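Local coordinates for hexapeptide transferase family protein (Anaplasma phagocytophilum, PDB 3IXC) that belongs to the hexapeptide transferase family, probably has transferase activity, and binds magnesium through histidines at the boundaries between subunits of its trimer, at residues 108-113 with 125-130. Residues are numbered along the deposited sequence; the frame is centred on the assembly and turned at random. Where two conformers were deposited one is given.
Sequences CILHAC and SIVMDR. With MG (magnesium ion), chain B.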
loop_
_atom_site.group_PDB
_atom_site.type_symbol
_atom_site.label_atom_id
_atom_site.label_comp_id
_atom_site.label_asym_id
_atom_site.label_seq_id
_atom_site.Cartn_x
_atom_site.Cartn_y
_atom_site.Cartn_z
ATOM N N CYS A 108 -0.123 -2.553 -5.886
ATOM C CA CYS A 108 -0.265 -1.691 -7.053
ATOM C C CYS A 108 -1.462 -0.758 -6.885
ATOM O O CYS A 108 -2.293 -0.962 -6.007
ATOM C CB CYS A 108 -0.432 -2.523 -8.320
ATOM S SG CYS A 108 1.114 -3.313 -8.839
ATOM N N ILE A 109 -1.521 0.282 -7.716
ATOM C CA ILE A 109 -2.714 1.117 -7.816
ATOM C C ILE A 109 -3.054 1.177 -9.299
ATOM O O ILE A 109 -2.220 1.590 -10.110
ATOM C CB ILE A 109 -2.513 2.558 -7.270
ATOM C CG1 ILE A 109 -1.832 2.563 -5.899
ATOM C CG2 ILE A 109 -3.882 3.275 -7.171
ATOM C CD1 ILE A 109 -1.339 3.963 -5.466
ATOM N N LEU A 110 -4.255 0.728 -9.649
ATOM C CA LEU A 110 -4.715 0.733 -11.049
ATOM C C LEU A 110 -5.915 1.649 -11.152
ATOM O O LEU A 110 -6.884 1.482 -10.404
ATOM C CB LEU A 110 -5.100 -0.675 -11.513
ATOM C CG LEU A 110 -4.084 -1.800 -11.302
ATOM C CD1 LEU A 110 -4.654 -3.131 -11.812
ATOM C CD2 LEU A 110 -2.771 -1.464 -11.988
ATOM N N HIS A 111 -5.834 2.607 -12.074
ATOM C CA HIS A 111 -6.849 3.636 -12.325
ATOM C C HIS A 111 -7.283 3.810 -13.808
ATOM O O HIS A 111 -6.483 4.111 -14.642
ATOM C CB HIS A 111 -6.272 4.988 -11.946
ATOM C CG HIS A 111 -6.939 5.629 -10.798
ATOM N ND1 HIS A 111 -7.327 6.942 -10.806
ATOM C CD2 HIS A 111 -7.298 5.139 -9.601
ATOM C CE1 HIS A 111 -7.874 7.234 -9.645
ATOM N NE2 HIS A 111 -7.865 6.156 -8.899
ATOM N N ALA A 112 -8.551 3.836 -14.057
ATOM C CA ALA A 112 -9.179 3.615 -15.383
ATOM C C ALA A 112 -8.257 3.223 -16.548
ATOM O O ALA A 112 -8.136 3.956 -17.533
ATOM C CB ALA A 112 -10.038 4.827 -15.761
ATOM N N CYS A 113 -7.637 2.053 -16.442
ATOM C CA CYS A 113 -6.675 1.599 -17.441
ATOM C C CYS A 113 -7.137 0.327 -18.147
ATOM O O CYS A 113 -8.133 -0.287 -17.760
ATOM C CB CYS A 113 -5.302 1.376 -16.799
ATOM S SG CYS A 113 -5.289 0.169 -15.436
ATOM N N SER A 125 3.591 -0.807 -8.468
ATOM C CA SER A 125 3.408 0.085 -9.623
ATOM C C SER A 125 2.075 0.822 -9.583
ATOM O O SER A 125 1.116 0.371 -8.953
ATOM C CB SER A 125 3.514 -0.691 -10.945
ATOM O OG SER A 125 4.827 -1.205 -11.128
ATOM N N ILE A 126 2.031 1.960 -10.270
ATOM C CA ILE A 126 0.837 2.789 -10.386
ATOM C C ILE A 126 0.552 2.918 -11.871
ATOM O O ILE A 126 1.452 3.261 -12.642
ATOM C CB ILE A 126 1.056 4.190 -9.773
ATOM C CG1 ILE A 126 1.424 4.086 -8.284
ATOM C CG2 ILE A 126 -0.186 5.075 -9.983
ATOM C CD1 ILE A 126 1.816 5.429 -7.647
ATOM N N VAL A 127 -0.679 2.608 -12.274
ATOM C CA VAL A 127 -1.091 2.739 -13.680
ATOM C C VAL A 127 -2.236 3.743 -13.704
ATOM O O VAL A 127 -3.288 3.516 -13.088
ATOM C CB VAL A 127 -1.526 1.383 -14.287
ATOM C CG1 VAL A 127 -1.882 1.545 -15.764
ATOM C CG2 VAL A 127 -0.398 0.354 -14.140
ATOM N N MET A 128 -2.029 4.846 -14.427
ATOM C CA MET A 128 -2.936 6.001 -14.392
ATOM C C MET A 128 -4.053 5.905 -15.432
ATOM O O MET A 128 -4.009 5.057 -16.333
ATOM C CB MET A 128 -2.154 7.311 -14.588
ATOM C CG MET A 128 -1.038 7.566 -13.570
ATOM S SD MET A 128 -1.580 8.111 -11.941
ATOM C CE MET A 128 -2.227 9.737 -12.313
ATOM N N ASP A 129 -5.038 6.797 -15.298
ATOM C CA ASP A 129 -6.194 6.873 -16.194
ATOM C C ASP A 129 -5.784 6.837 -17.660
ATOM O O ASP A 129 -4.866 7.543 -18.078
ATOM C CB ASP A 129 -7.008 8.152 -15.920
ATOM C CG ASP A 129 -7.987 8.012 -14.748
ATOM O OD1 ASP A 129 -8.141 6.906 -14.189
ATOM O OD2 ASP A 129 -8.629 9.022 -14.396
ATOM N N ARG A 130 -6.470 6.002 -18.434
ATOM C CA ARG A 130 -6.301 5.932 -19.889
ATOM C C ARG A 130 -5.003 5.250 -20.343
ATOM O O ARG A 130 -4.796 5.071 -21.540
ATOM C CB ARG A 130 -6.455 7.315 -20.563
ATOM C CG ARG A 130 -7.832 7.950 -20.405
ATOM C CD ARG A 130 -7.941 9.287 -21.146
ATOM N NE ARG A 130 -7.264 10.373 -20.436
ATOM C CZ ARG A 130 -6.065 10.860 -20.752
ATOM N NH1 ARG A 130 -5.384 10.370 -21.781
ATOM N NH2 ARG A 130 -5.551 11.855 -20.037
HETATM MG MG MG B . -9.677 6.690 -7.459
HETATM O O HOH W 1 -5.390 8.646 -12.855
HETATM O O HOH W 2 -10.482 8.257 -6.577
#
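Val127 presents its two methyls to different neighbours in the adjoining coil: CG2 lies against Leu110 CD2 at 3.7 Å, while CG1 fits beside Cys113, 3.6 Å from its CB. With CG1 trans to the backbone N (chi1 -177°), that methyl reaches the cysteine and CG2 the leucine. A compact forked residue thus fills the notch between a branched chain and a small thiol, with Leu139 and Leu145 of the same chain also packing on it. On the other face of the sheet Ile109 and Ile126 run side by side, CD1 of the former 3.9 Å from CG1 of the latter; Ile109 packs on Gly124 and Ile126 on Met123, both of the second subunit. Such stacking of residues 17 positions apart belongs to the left-handed parallel beta helix of hexapeptide-repeat proteins, where each coil repeats the outline of the one before; the inward residues fill its core. Parallel backbone bonds join the coils, Val127 N to Ile109 O at 2.8 Å and His111 N to Val127 O at 2.9 Å. Toward the start, Cys108 suits this buried position, its polarisable SG accepting a long hydrogen bond from Ser125 N (3.5 Å), whereas Ser125 OG turns to Gly122 O and Ser143 N. Beyond the strands, the Asp129 carboxylate lies 19° from the plane of the His111 ring, its OD1 coming within 3.2 Å of Ala112 CB, a methyl small enough to let it approach. A water accepts from Asp129 N and, over a longer distance, from His111 ND1, which probably helps hold the ring's rotation while NE2 binds magnesium at 2.4 Å, together with His88 of the same chain, His106 of the second subunit and a water.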